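Local coordinates for phosphoheptose isomerase (PDB 5I01), which probably catalyses, with bound zinc, the isomerisation of sedoheptulose 7-phosphate to D-glycero-D-manno-heptose 7-phosphate, the first step of heptose biosynthesis in Neisseria gonorrhoeae, at residues H13-E16 against S17-K21; H170-T173 against A174-Q177. The protein carries 1 engineered substitution. All blocks are in the same frame, centred on the assembly; numbering follows the deposited sequence.

Interaction 1 of 2, residues H13-E16 against S17-K21; sequences HFAE and SIRAK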
ATOM      1  N   HIS A  13       4.864 -23.771 -19.660  1.00 33.35           N
ATOM      2  CA  HIS A  13       5.266 -22.557 -18.929  1.00 33.59           C
ATOM      3  C   HIS A  13       6.699 -22.589 -18.415  1.00 33.51           C
ATOM      4  O   HIS A  13       7.450 -21.640 -18.642  1.00 33.27           O
ATOM      5  CB  HIS A  13       4.334 -22.289 -17.758  1.00 34.49           C
ATOM      6  CG  HIS A  13       3.100 -21.550 -18.140  1.00 35.78           C
ATOM      7  ND1 HIS A  13       3.011 -20.182 -18.067  1.00 36.40           N
ATOM      8  CD2 HIS A  13       1.908 -21.982 -18.610  1.00 36.49           C
ATOM      9  CE1 HIS A  13       1.811 -19.799 -18.461  1.00 37.09           C
ATOM     10  NE2 HIS A  13       1.123 -20.874 -18.798  1.00 36.25           N
ATOM     11  N   PHE A  14       7.052 -23.662 -17.705  1.00 33.93           N
ATOM     12  CA  PHE A  14       8.441 -23.923 -17.280  1.00 33.01           C
ATOM     13  C   PHE A  14       9.436 -23.906 -18.452  1.00 31.38           C
ATOM     14  O   PHE A  14      10.459 -23.207 -18.397  1.00 31.07           O
ATOM     15  CB  PHE A  14       8.554 -25.279 -16.561  1.00 34.04           C
ATOM     16  CG  PHE A  14       8.191 -25.235 -15.104  1.00 36.73           C
ATOM     17  CD1 PHE A  14       9.124 -24.822 -14.153  1.00 37.66           C
ATOM     18  CD2 PHE A  14       6.930 -25.628 -14.669  1.00 38.57           C
ATOM     19  CE1 PHE A  14       8.796 -24.789 -12.802  1.00 38.04           C
ATOM     20  CE2 PHE A  14       6.595 -25.596 -13.321  1.00 39.13           C
ATOM     21  CZ  PHE A  14       7.532 -25.179 -12.385  1.00 39.04           C
ATOM     22  N   ALA A  15       9.136 -24.674 -19.498  1.00 29.01           N
ATOM     23  CA  ALA A  15      10.030 -24.768 -20.662  1.00 29.41           C
ATOM     24  C   ALA A  15      10.199 -23.410 -21.323  1.00 29.27           C
ATOM     25  O   ALA A  15      11.327 -22.991 -21.606  1.00 29.28           O
ATOM     26  CB  ALA A  15       9.534 -25.801 -21.669  1.00 28.59           C
ATOM     27  N   GLU A  16       9.086 -22.708 -21.523  1.00 30.21           N
ATOM     28  CA  GLU A  16       9.132 -21.357 -22.073  1.00 31.85           C
ATOM     29  C   GLU A  16       9.952 -20.410 -21.191  1.00 30.30           C
ATOM     30  O   GLU A  16      10.747 -19.622 -21.713  1.00 28.71           O
ATOM     31  CB  GLU A  16       7.724 -20.797 -22.316  1.00 35.54           C
ATOM     32  CG  GLU A  16       7.707 -19.600 -23.267  1.00 39.92           C
ATOM     33  CD  GLU A  16       6.361 -18.900 -23.366  1.00 43.00           C
ATOM     34  OE1 GLU A  16       5.648 -18.826 -22.345  1.00 45.20           O
ATOM     35  OE2 GLU A  16       6.025 -18.396 -24.464  1.00 45.96           O
ATOM     36  N   SER A  17       9.778 -20.500 -19.868  1.00 30.76           N
ATOM     37  CA  SER A  17      10.519 -19.651 -18.916  1.00 31.21           C
ATOM     38  C   SER A  17      12.017 -19.957 -18.907  1.00 29.96           C
ATOM     39  O   SER A  17      12.834 -19.049 -18.834  1.00 28.13           O
ATOM     40  CB  SER A  17       9.958 -19.787 -17.495  1.00 33.08           C
ATOM     41  OG  SER A  17      10.516 -18.795 -16.629  1.00 34.98           O
ATOM     42  N   ILE A  18      12.365 -21.236 -18.979  1.00 30.99           N
ATOM     43  CA  ILE A  18      13.764 -21.641 -19.167  1.00 32.45           C
ATOM     44  C   ILE A  18      14.329 -21.066 -20.480  1.00 33.79           C
ATOM     45  O   ILE A  18      15.358 -20.388 -20.446  1.00 34.61           O
ATOM     46  CB  ILE A  18      13.935 -23.180 -19.088  1.00 32.41           C
ATOM     47  CG1 ILE A  18      13.724 -23.652 -17.639  1.00 31.43           C
ATOM     48  CG2 ILE A  18      15.315 -23.615 -19.577  1.00 32.08           C
ATOM     49  CD1 ILE A  18      13.283 -25.097 -17.517  1.00 31.43           C
ATOM     50  N   ARG A  19      13.651 -21.308 -21.612  1.00 34.17           N
ATOM     51  CA  ARG A  19      14.092 -20.770 -22.922  1.00 34.88           C
ATOM     52  C   ARG A  19      14.335 -19.268 -22.875  1.00 33.75           C
ATOM     53  O   ARG A  19      15.350 -18.790 -23.377  1.00 33.97           O
ATOM     54  CB  ARG A  19      13.072 -21.046 -24.038  1.00 35.90           C
ATOM     55  CG  ARG A  19      12.983 -22.494 -24.496  1.00 36.21           C
ATOM     56  CD  ARG A  19      12.447 -22.602 -25.911  1.00 36.07           C
ATOM     57  NE  ARG A  19      11.166 -21.920 -26.110  1.00 36.24           N
ATOM     58  CZ  ARG A  19       9.971 -22.367 -25.715  1.00 35.88           C
ATOM     59  NH1 ARG A  19       9.833 -23.519 -25.049  1.00 35.46           N
ATOM     60  NH2 ARG A  19       8.893 -21.645 -25.992  1.00 35.34           N
ATOM     61  N   ALA A  20      13.394 -18.543 -22.269  1.00 34.02           N
ATOM     62  CA  ALA A  20      13.470 -17.078 -22.149  1.00 33.38           C
ATOM     63  C   ALA A  20      14.697 -16.601 -21.394  1.00 33.43           C
ATOM     64  O   ALA A  20      15.296 -15.601 -21.766  1.00 33.58           O
ATOM     65  CB  ALA A  20      12.217 -16.528 -21.502  1.00 31.59           C
ATOM     66  N   LYS A  21      15.066 -17.326 -20.344  1.00 35.72           N
ATOM     67  CA  LYS A  21      16.226 -16.968 -19.534  1.00 37.90           C
ATOM     68  C   LYS A  21      17.549 -17.346 -20.185  1.00 36.09           C
ATOM     69  O   LYS A  21      18.533 -16.644 -20.007  1.00 34.63           O
ATOM     70  CB  LYS A  21      16.119 -17.561 -18.122  1.00 42.48           C
ATOM     71  CG  LYS A  21      15.179 -16.773 -17.220  1.00 46.10           C
ATOM     72  CD  LYS A  21      15.280 -17.216 -15.772  1.00 50.68           C
ATOM     73  CE  LYS A  21      14.503 -16.284 -14.856  1.00 52.96           C
ATOM     74  NZ  LYS A  21      13.072 -16.154 -15.247  1.00 56.27           N
TER
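Glu16 and Arg19, three residues apart on one turn of alpha-helix, bring their side chains together without forming a salt bridge. The Arg19 chain bends at chi3 (-54°), which folds its guanidinium back along the helix until Glu16 CA lies under one face, toward its rim. Its NH2 then rests 3.6 Å from Glu16 CG, while the nearer carboxylate oxygen, Glu16 OE2, stays 4.6 Å from Arg19 NH2 and well out of the guanidinium plane. Attraction between the charges probably persists, but no N-H is aimed at the acid. The carboxylate is engaged elsewhere: Glu16 OE1 forms a salt bridge with Arg175.

The backbone beneath is regular i to i+4 helix. Ser17 N donates to His13 O at 2.9 Å, and Ile18 N to Phe14 O at 2.8 Å; Arg19 N reaches Ala15 O at 2.9 Å in an almost straight bond (N-H...O 176°), and Ala20 N reaches Glu16 O, also at 2.9 Å. All four carbonyls of 13-16 are thus satisfied within the helix. Aliphatic atoms crowd the same oxygens, with Ile18 CG1 lying 3.4 Å from Phe14 O.

Two of the polar side chains, Ser17 and His13, are hydrogen-bonded beyond this turn: Ser17 OG to Glu178 OE1, and His13 NE2 to Asp189 of the second subunit. This part of helix 6-27 therefore lies between the loop before helix 173-193, the start of that helix, and the second subunit, whose Leu182 packs on Phe14.

Interaction 2 of 2, residues H170-T173 against A174-Q177; sequences HPRT and ARIQ. With ZN (zinc ion), chain H.
Arg175 lays its CB over one face of the His170 ring, a CH-pi contact of 4.0 Å to the ring centroid, and its CG comes to 3.5 Å from His170 CE1. The two side chains run side by side, but the guanidinium plane is turned 67° from the ring. Arg172 N donates to His170 ND1 at 3.3 Å, tilted from the ring plane, and so ties the imidazole to the loop. Packing is equally close around Ile176, whose CD1 lies 3.3 Å from His170 O. Arg172 occupies the N-cap position, and its carbonyl oxygen accepts from Ile176 N; Gln177 N bonds to Thr173 O one residue further on.

The looser side belongs to exposed Arg172. Its extended chain carries NE to 4.3 Å from Arg175 NH2, which lies over one face of the Arg172 guanidinium, toward its rim; both arginines gather round the Glu16 carboxylate, to which Arg172 is only weakly and distantly paired. Glu178 also forms a salt bridge with Arg175.

On Gln177, OE1 binds the zinc ion at 2.0 Å, alongside His63, Glu67 and His185 of the second subunit. Metal coordination through this neutral amide oxygen makes the start of helix 173-193 part of an intersubunit site.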
ATOM      1  N   HIS A 170      11.482 -10.714 -25.509  1.00 33.59           N
ATOM      2  CA  HIS A 170      10.457 -11.755 -25.478  1.00 32.17           C
ATOM      3  C   HIS A 170       9.075 -11.141 -25.664  1.00 31.75           C
ATOM      4  O   HIS A 170       8.850 -10.028 -25.213  1.00 33.04           O
ATOM      5  CB  HIS A 170      10.528 -12.558 -24.172  1.00 31.11           C
ATOM      6  CG  HIS A 170       9.935 -13.925 -24.292  1.00 31.52           C
ATOM      7  ND1 HIS A 170       8.599 -14.167 -24.081  1.00 32.27           N
ATOM      8  CD2 HIS A 170      10.472 -15.108 -24.674  1.00 31.11           C
ATOM      9  CE1 HIS A 170       8.338 -15.442 -24.304  1.00 31.98           C
ATOM     10  NE2 HIS A 170       9.461 -16.039 -24.650  1.00 31.75           N
ATOM     11  N   PRO A 171       8.162 -11.838 -26.367  1.00 31.84           N
ATOM     12  CA  PRO A 171       6.818 -11.282 -26.572  1.00 32.80           C
ATOM     13  C   PRO A 171       5.879 -11.290 -25.348  1.00 33.65           C
ATOM     14  O   PRO A 171       5.119 -10.343 -25.142  1.00 33.89           O
ATOM     15  CB  PRO A 171       6.235 -12.188 -27.671  1.00 32.04           C
ATOM     16  CG  PRO A 171       6.988 -13.456 -27.567  1.00 31.77           C
ATOM     17  CD  PRO A 171       8.379 -13.021 -27.222  1.00 31.73           C
ATOM     18  N   ARG A 172       5.887 -12.380 -24.595  1.00 34.96           N
ATOM     19  CA  ARG A 172       4.934 -12.593 -23.499  1.00 36.34           C
ATOM     20  C   ARG A 172       5.269 -11.870 -22.166  1.00 34.90           C
ATOM     21  O   ARG A 172       6.346 -12.046 -21.568  1.00 33.76           O
ATOM     22  CB  ARG A 172       4.738 -14.095 -23.286  1.00 38.58           C
ATOM     23  CG  ARG A 172       3.400 -14.471 -22.695  1.00 42.96           C
ATOM     24  CD  ARG A 172       3.185 -15.975 -22.757  1.00 47.58           C
ATOM     25  NE  ARG A 172       2.058 -16.425 -21.936  1.00 50.88           N
ATOM     26  CZ  ARG A 172       1.587 -17.671 -21.905  1.00 50.98           C
ATOM     27  NH1 ARG A 172       2.135 -18.625 -22.649  1.00 49.54           N
ATOM     28  NH2 ARG A 172       0.554 -17.965 -21.120  1.00 53.62           N
ATOM     29  N   THR A 173       4.311 -11.057 -21.727  1.00 33.19           N
ATOM     30  CA  THR A 173       4.349 -10.307 -20.467  1.00 31.25           C
ATOM     31  C   THR A 173       4.810 -11.108 -19.242  1.00 29.39           C
ATOM     32  O   THR A 173       5.691 -10.672 -18.510  1.00 27.01           O
ATOM     33  CB  THR A 173       2.942  -9.753 -20.187  1.00 32.15           C
ATOM     34  OG1 THR A 173       2.462  -9.102 -21.373  1.00 34.87           O
ATOM     35  CG2 THR A 173       2.947  -8.751 -19.020  1.00 32.38           C
ATOM     36  N   ALA A 174       4.198 -12.273 -19.032  1.00 27.82           N
ATOM     37  CA  ALA A 174       4.559 -13.156 -17.934  1.00 27.15           C
ATOM     38  C   ALA A 174       6.051 -13.527 -17.944  1.00 27.37           C
ATOM     39  O   ALA A 174       6.705 -13.474 -16.913  1.00 28.18           O
ATOM     40  CB  ALA A 174       3.687 -14.405 -17.949  1.00 26.45           C
ATOM     41  N   ARG A 175       6.597 -13.861 -19.107  1.00 27.77           N
ATOM     42  CA  ARG A 175       8.029 -14.189 -19.209  1.00 28.38           C
ATOM     43  C   ARG A 175       8.921 -12.966 -18.962  1.00 29.10           C
ATOM     44  O   ARG A 175      10.009 -13.086 -18.406  1.00 29.57           O
ATOM     45  CB  ARG A 175       8.348 -14.780 -20.581  1.00 28.26           C
ATOM     46  CG  ARG A 175       7.562 -16.041 -20.920  1.00 28.01           C
ATOM     47  CD  ARG A 175       7.973 -17.214 -20.065  1.00 28.50           C
ATOM     48  NE  ARG A 175       7.230 -17.314 -18.819  1.00 29.01           N
ATOM     49  CZ  ARG A 175       5.985 -17.782 -18.690  1.00 30.35           C
ATOM     50  NH1 ARG A 175       5.427 -17.831 -17.482  1.00 30.78           N
ATOM     51  NH2 ARG A 175       5.286 -18.203 -19.738  1.00 31.45           N
ATOM     52  N   ILE A 176       8.454 -11.790 -19.371  1.00 30.10           N
ATOM     53  CA  ILE A 176       9.203 -10.549 -19.174  1.00 30.16           C
ATOM     54  C   ILE A 176       9.294 -10.196 -17.681  1.00 30.64           C
ATOM     55  O   ILE A 176      10.384  -9.899 -17.199  1.00 31.89           O
ATOM     56  CB  ILE A 176       8.595  -9.383 -19.985  1.00 29.39           C
ATOM     57  CG1 ILE A 176       8.701  -9.670 -21.488  1.00 30.24           C
ATOM     58  CG2 ILE A 176       9.310  -8.075 -19.675  1.00 28.86           C
ATOM     59  CD1 ILE A 176       7.624  -9.002 -22.306  1.00 31.53           C
ATOM     60  N   GLN A 177       8.170 -10.237 -16.966  1.00 30.76           N
ATOM     61  CA  GLN A 177       8.161 -10.017 -15.506  1.00 32.58           C
ATOM     62  C   GLN A 177       9.135 -10.949 -14.786  1.00 31.65           C
ATOM     63  O   GLN A 177       9.891 -10.507 -13.936  1.00 31.10           O
ATOM     64  CB  GLN A 177       6.751 -10.185 -14.913  1.00 33.38           C
ATOM     65  CG  GLN A 177       5.855  -8.966 -15.098  1.00 36.33           C
ATOM     66  CD  GLN A 177       4.348  -9.254 -14.957  1.00 39.31           C
ATOM     67  OE1 GLN A 177       3.917 -10.365 -14.605  1.00 39.95           O
ATOM     68  NE2 GLN A 177       3.537  -8.233 -15.244  1.00 39.91           N
TER
HETATM   69 ZN    ZN H 301       2.250 -11.221 -13.891  1.00 49.15          ZN

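How the interactions relate
From the N terminus, the chain first makes interaction 1 within helix 6-27, then builds the parallel sheet and its surrounding helices before reaching interaction 2, where the loop after strand 164-168 enters helix 173-193. The two lie in series, neither enclosing nor crossing the other, and each spans one continuous stretch, so neither closes a long loop. In space the centres of interaction 1 and interaction 2 are about 10 Å apart. Glu16 and His13 face Arg172 and Arg175 across this gap, the link from Glu16 to Arg172 being the weaker, which joins the N-terminal helix to the final helix and its entry loop. Both interactions touch the second subunit, so this junction also belongs to the tetramer interface.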